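Metallo-beta-lactamase family protein (Staphylococcus aureus, PDB 3R2U) probably acts as a metal-dependent hydrolase of the metallo-beta-lactamase superfamily and binds an iron(III) ion. Local coordinates at residues L41-P55 against V65-T79. Numbering follows the deposited sequence. Where two conformers were deposited one is given.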
loop_
_atom_site.group_PDB
_atom_site.type_symbol
_atom_site.label_atom_id
_atom_site.label_comp_id
_atom_site.label_asym_id
_atom_site.label_seq_id
_atom_site.Cartn_x
_atom_site.Cartn_y
_atom_site.Cartn_z
ATOM N N LEU A 41 -4.739 -22.178 -8.646
ATOM C CA LEU A 41 -3.430 -22.396 -9.243
ATOM C C LEU A 41 -2.939 -23.716 -8.674
ATOM O O LEU A 41 -2.972 -23.919 -7.460
ATOM C CB LEU A 41 -2.439 -21.266 -8.908
ATOM C CG LEU A 41 -1.019 -21.350 -9.489
ATOM C CD1 LEU A 41 -1.056 -21.175 -10.977
ATOM C CD2 LEU A 41 -0.103 -20.291 -8.880
ATOM N N ILE A 42 -2.575 -24.639 -9.563
ATOM C CA ILE A 42 -1.951 -25.904 -9.192
ATOM C C ILE A 42 -0.588 -25.929 -9.871
ATOM O O ILE A 42 -0.404 -25.381 -10.965
ATOM C CB ILE A 42 -2.773 -27.165 -9.583
ATOM C CG1 ILE A 42 -3.058 -27.200 -11.089
ATOM C CG2 ILE A 42 -4.074 -27.243 -8.726
ATOM C CD1 ILE A 42 -3.938 -28.384 -11.526
ATOM N N GLY A 43 0.378 -26.531 -9.206
ATOM C CA GLY A 43 1.709 -26.568 -9.728
ATOM C C GLY A 43 2.443 -27.837 -9.414
ATOM O O GLY A 43 2.300 -28.404 -8.323
ATOM N N CYS A 44 3.254 -28.266 -10.377
ATOM C CA CYS A 44 4.057 -29.476 -10.248
ATOM C C CYS A 44 5.416 -29.074 -9.722
ATOM O O CYS A 44 6.185 -28.383 -10.411
ATOM C CB CYS A 44 4.207 -30.137 -11.613
ATOM S SG CYS A 44 5.270 -31.591 -11.655
ATOM N N GLN A 45 5.732 -29.496 -8.511
ATOM C CA GLN A 45 7.032 -29.133 -7.938
ATOM C C GLN A 45 8.200 -29.808 -8.669
ATOM O O GLN A 45 9.289 -29.229 -8.762
ATOM C CB GLN A 45 7.073 -29.382 -6.424
ATOM C CG GLN A 45 6.197 -28.377 -5.598
ATOM C CD GLN A 45 6.665 -26.907 -5.683
ATOM O OE1 GLN A 45 7.752 -26.607 -6.199
ATOM N NE2 GLN A 45 5.843 -25.991 -5.154
ATOM N N LYS A 46 7.966 -30.983 -9.244
ATOM C CA LYS A 46 9.025 -31.668 -9.988
ATOM C C LYS A 46 9.453 -30.935 -11.271
ATOM O O LYS A 46 10.647 -30.784 -11.512
ATOM C CB LYS A 46 8.614 -33.102 -10.291
ATOM C CG LYS A 46 8.525 -33.936 -9.021
ATOM C CD LYS A 46 8.091 -35.358 -9.282
ATOM C CE LYS A 46 8.285 -36.210 -8.034
ATOM N NZ LYS A 46 9.713 -36.199 -7.568
ATOM N N THR A 47 8.505 -30.462 -12.078
ATOM C CA THR A 47 8.847 -29.781 -13.328
ATOM C C THR A 47 8.711 -28.260 -13.275
ATOM O O THR A 47 9.289 -27.568 -14.088
ATOM C CB THR A 47 7.929 -30.227 -14.459
ATOM O OG1 THR A 47 6.607 -29.752 -14.188
ATOM C CG2 THR A 47 7.924 -31.748 -14.596
ATOM N N GLY A 48 7.914 -27.738 -12.347
ATOM C CA GLY A 48 7.682 -26.297 -12.273
ATOM C C GLY A 48 6.466 -25.835 -13.079
ATOM O O GLY A 48 6.070 -24.664 -13.001
ATOM N N GLU A 49 5.855 -26.742 -13.839
ATOM C CA GLU A 49 4.688 -26.386 -14.633
ATOM C C GLU A 49 3.536 -26.028 -13.714
ATOM O O GLU A 49 3.421 -26.562 -12.626
ATOM C CB GLU A 49 4.316 -27.498 -15.619
ATOM C CG GLU A 49 5.424 -27.698 -16.653
ATOM C CD GLU A 49 5.107 -28.739 -17.736
ATOM O OE1 GLU A 49 3.923 -29.043 -18.004
ATOM O OE2 GLU A 49 6.064 -29.236 -18.343
ATOM N N ALA A 50 2.702 -25.099 -14.144
ATOM C CA ALA A 50 1.572 -24.667 -13.322
ATOM C C ALA A 50 0.392 -24.284 -14.197
ATOM O O ALA A 50 0.571 -23.807 -15.325
ATOM C CB ALA A 50 1.975 -23.508 -12.426
ATOM N N MET A 51 -0.807 -24.502 -13.664
ATOM C CA MET A 51 -2.043 -24.217 -14.362
ATOM C C MET A 51 -2.996 -23.350 -13.560
ATOM O O MET A 51 -3.153 -23.553 -12.353
ATOM C CB MET A 51 -2.784 -25.526 -14.669
ATOM C CG MET A 51 -4.174 -25.300 -15.285
ATOM S SD MET A 51 -5.152 -26.780 -15.553
ATOM C CE MET A 51 -4.540 -27.343 -17.145
ATOM N N ILE A 52 -3.639 -22.390 -14.237
ATOM C CA ILE A 52 -4.700 -21.592 -13.613
ATOM C C ILE A 52 -6.041 -22.164 -14.069
ATOM O O ILE A 52 -6.266 -22.332 -15.270
ATOM C CB ILE A 52 -4.712 -20.128 -14.046
ATOM C CG1 ILE A 52 -3.363 -19.445 -13.826
ATOM C CG2 ILE A 52 -5.793 -19.380 -13.270
ATOM C CD1 ILE A 52 -3.257 -18.090 -14.536
ATOM N N ILE A 53 -6.935 -22.437 -13.121
ATOM C CA ILE A 53 -8.291 -22.893 -13.437
ATOM C C ILE A 53 -9.276 -21.736 -13.192
ATOM O O ILE A 53 -9.270 -21.114 -12.118
ATOM C CB ILE A 53 -8.673 -24.121 -12.617
ATOM C CG1 ILE A 53 -7.767 -25.290 -13.038
ATOM C CG2 ILE A 53 -10.143 -24.461 -12.844
ATOM C CD1 ILE A 53 -7.923 -26.479 -12.205
ATOM N N ASP A 54 -10.108 -21.466 -14.199
ATOM C CA ASP A 54 -11.066 -20.370 -14.212
ATOM C C ASP A 54 -10.433 -18.993 -13.929
ATOM O O ASP A 54 -10.869 -18.264 -13.059
ATOM C CB ASP A 54 -12.278 -20.669 -13.293
ATOM C CG ASP A 54 -13.233 -21.731 -13.889
ATOM O OD1 ASP A 54 -13.152 -21.977 -15.122
ATOM O OD2 ASP A 54 -14.101 -22.277 -13.135
ATOM N N PRO A 55 -9.422 -18.616 -14.712
ATOM C CA PRO A 55 -8.784 -17.341 -14.462
ATOM C C PRO A 55 -9.644 -16.125 -14.720
ATOM O O PRO A 55 -10.457 -16.124 -15.632
ATOM C CB PRO A 55 -7.646 -17.324 -15.474
ATOM C CG PRO A 55 -8.125 -18.218 -16.588
ATOM C CD PRO A 55 -8.829 -19.308 -15.866
ATOM N N VAL A 65 2.075 -15.389 -7.030
ATOM C CA VAL A 65 2.132 -16.646 -6.286
ATOM C C VAL A 65 3.030 -17.660 -7.019
ATOM O O VAL A 65 3.869 -18.292 -6.404
ATOM C CB VAL A 65 0.737 -17.244 -6.029
ATOM C CG1 VAL A 65 0.837 -18.666 -5.514
ATOM C CG2 VAL A 65 -0.041 -16.348 -5.046
ATOM N N ALA A 66 2.871 -17.805 -8.327
ATOM C CA ALA A 66 3.755 -18.712 -9.098
ATOM C C ALA A 66 5.231 -18.323 -8.897
ATOM O O ALA A 66 6.086 -19.173 -8.648
ATOM C CB ALA A 66 3.387 -18.694 -10.596
ATOM N N ASP A 67 5.531 -17.040 -9.014
ATOM C CA ASP A 67 6.900 -16.570 -8.803
ATOM C C ASP A 67 7.438 -16.966 -7.433
ATOM O O ASP A 67 8.535 -17.438 -7.349
ATOM C CB ASP A 67 7.017 -15.050 -8.948
ATOM C CG ASP A 67 7.028 -14.591 -10.394
ATOM O OD1 ASP A 67 6.956 -15.464 -11.288
ATOM O OD2 ASP A 67 7.118 -13.345 -10.625
ATOM N N GLU A 68 6.643 -16.761 -6.389
ATOM C CA GLU A 68 7.050 -17.092 -5.016
ATOM C C GLU A 68 7.352 -18.576 -4.848
ATOM O O GLU A 68 8.232 -18.944 -4.100
ATOM C CB GLU A 68 5.942 -16.709 -4.017
ATOM C CG GLU A 68 5.678 -15.216 -3.870
ATOM C CD GLU A 68 4.408 -14.892 -3.042
ATOM O OE1 GLU A 68 3.651 -15.825 -2.681
ATOM O OE2 GLU A 68 4.166 -13.691 -2.766
ATOM N N GLU A 69 6.618 -19.414 -5.564
ATOM C CA GLU A 69 6.754 -20.863 -5.465
ATOM C C GLU A 69 7.715 -21.485 -6.463
ATOM O O GLU A 69 7.886 -22.675 -6.432
ATOM C CB GLU A 69 5.383 -21.510 -5.657
ATOM C CG GLU A 69 4.362 -21.072 -4.618
ATOM C CD GLU A 69 4.770 -21.496 -3.218
ATOM O OE1 GLU A 69 5.369 -22.579 -3.095
ATOM O OE2 GLU A 69 4.506 -20.742 -2.257
ATOM N N GLY A 70 8.329 -20.691 -7.341
ATOM C CA GLY A 70 9.244 -21.221 -8.347
ATOM C C GLY A 70 8.537 -21.927 -9.507
ATOM O O GLY A 70 9.122 -22.757 -10.205
ATOM N N LEU A 71 7.279 -21.592 -9.724
ATOM C CA LEU A 71 6.496 -22.217 -10.776
ATOM C C LEU A 71 6.388 -21.293 -11.976
ATOM O O LEU A 71 6.539 -20.075 -11.855
ATOM C CB LEU A 71 5.094 -22.508 -10.257
ATOM C CG LEU A 71 4.983 -23.430 -9.046
ATOM C CD1 LEU A 71 3.603 -23.297 -8.406
ATOM C CD2 LEU A 71 5.308 -24.856 -9.420
ATOM N N THR A 72 6.087 -21.877 -13.123
ATOM C CA THR A 72 5.889 -21.134 -14.345
ATOM C C THR A 72 4.492 -21.461 -14.856
ATOM O O THR A 72 4.153 -22.622 -15.043
ATOM C CB THR A 72 6.933 -21.522 -15.413
ATOM O OG1 THR A 72 8.236 -21.260 -14.898
ATOM C CG2 THR A 72 6.731 -20.714 -16.703
ATOM N N ILE A 73 3.681 -20.431 -15.084
ATOM C CA ILE A 73 2.327 -20.639 -15.579
ATOM C C ILE A 73 2.433 -20.999 -17.052
ATOM O O ILE A 73 2.762 -20.153 -17.880
ATOM C CB ILE A 73 1.451 -19.400 -15.377
ATOM C CG1 ILE A 73 1.339 -19.088 -13.875
ATOM C CG2 ILE A 73 0.065 -19.611 -16.009
ATOM C CD1 ILE A 73 0.683 -17.795 -13.574
ATOM N N THR A 74 2.199 -22.276 -17.335
ATOM C CA THR A 74 2.300 -22.860 -18.660
ATOM C C THR A 74 0.942 -23.331 -19.171
ATOM O O THR A 74 0.806 -23.680 -20.324
ATOM C CB THR A 74 3.222 -24.090 -18.605
ATOM O OG1 THR A 74 2.821 -24.922 -17.499
ATOM C CG2 THR A 74 4.703 -23.673 -18.417
ATOM N N HIS A 75 -0.070 -23.329 -18.305
ATOM C CA HIS A 75 -1.384 -23.849 -18.651
ATOM C C HIS A 75 -2.508 -23.058 -17.991
ATOM O O HIS A 75 -2.309 -22.429 -16.945
ATOM C CB HIS A 75 -1.564 -25.286 -18.110
ATOM C CG HIS A 75 -0.570 -26.297 -18.614
ATOM N ND1 HIS A 75 0.749 -26.320 -18.212
ATOM C CD2 HIS A 75 -0.741 -27.394 -19.393
ATOM C CE1 HIS A 75 1.361 -27.350 -18.773
ATOM N NE2 HIS A 75 0.480 -28.014 -19.500
ATOM N N ALA A 76 -3.686 -23.120 -18.611
ATOM C CA ALA A 76 -4.924 -22.609 -18.015
ATOM C C ALA A 76 -6.095 -23.399 -18.591
ATOM O O ALA A 76 -6.080 -23.813 -19.743
ATOM C CB ALA A 76 -5.109 -21.117 -18.258
ATOM N N ALA A 77 -7.119 -23.585 -17.783
ATOM C CA ALA A 77 -8.286 -24.308 -18.191
ATOM C C ALA A 77 -9.480 -23.588 -17.609
ATOM O O ALA A 77 -9.386 -22.890 -16.595
ATOM C CB ALA A 77 -8.231 -25.770 -17.690
ATOM N N GLU A 78 -10.605 -23.784 -18.260
ATOM C CA GLU A 78 -11.812 -23.159 -17.903
ATOM C C GLU A 78 -12.928 -24.207 -17.859
ATOM O O GLU A 78 -13.055 -25.011 -18.766
ATOM C CB GLU A 78 -12.063 -22.090 -18.974
ATOM C CG GLU A 78 -13.288 -21.340 -18.832
ATOM C CD GLU A 78 -13.235 -20.045 -19.622
ATOM O OE1 GLU A 78 -12.538 -19.099 -19.169
ATOM O OE2 GLU A 78 -13.931 -19.971 -20.660
ATOM N N THR A 79 -13.763 -24.158 -16.832
ATOM C CA THR A 79 -14.824 -25.146 -16.671
ATOM C C THR A 79 -16.022 -25.010 -17.622
ATOM O O THR A 79 -16.667 -26.010 -17.955
ATOM C CB THR A 79 -15.310 -25.186 -15.216
ATOM O OG1 THR A 79 -15.834 -23.908 -14.829
ATOM C CG2 THR A 79 -14.118 -25.548 -14.265
HETATM O O HOH W 1 -12.228 -18.381 -16.387
#
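Leu71 packs against Gly43 and Ala50 where the chain leaves helix 60-69 and enters strand 72-77, in a beta-alpha-beta crossover of the metallo-beta-lactamase fold whose first strand, 49-53, runs parallel to the second. Its CD2 lies 4.0 Å from Gly43 CA, over a patch of hairpin with no side chain, while its CB rests against Ala50 CB. Along the helix-side face Leu41 reaches out to bring CD2 within 3.9 Å of Val65 CG1; farther on, Ile52 CD1 meets Ile73 CG2, with Tyr62 of the helix packed on both isoleucines. On the face toward strand 148-153, the thioether of Met51 bends back at chi3 (-84°): its CE sits 3.7 Å from His75 CB and close to the small bump of Ala77 CB.

A beta bulge at Thr74 slips the register by one residue, and Ala50 O takes the backbone N-H groups of both Thr74 and His75. Thr74 OG1 and His75 ND1 share a hydrogen bond (2.6 Å) at the ring's edge, in its plane, which helps fix the ring's rotation.

At the far end, the Asp54 carboxylate grips Thr79 twice, and Asp54 OD1 is also hydrogen-bonded to His82 NE2. Thr79 directly precedes the iron ligand His80, and the side chain of Thr79 is about 7 Å from the bound iron(III) ion. Thr79 N lies 2.8 Å from Asp54 OD1, and Thr79 OG1 donates to the syn lone pair of Asp54 OD2 at 2.9 Å.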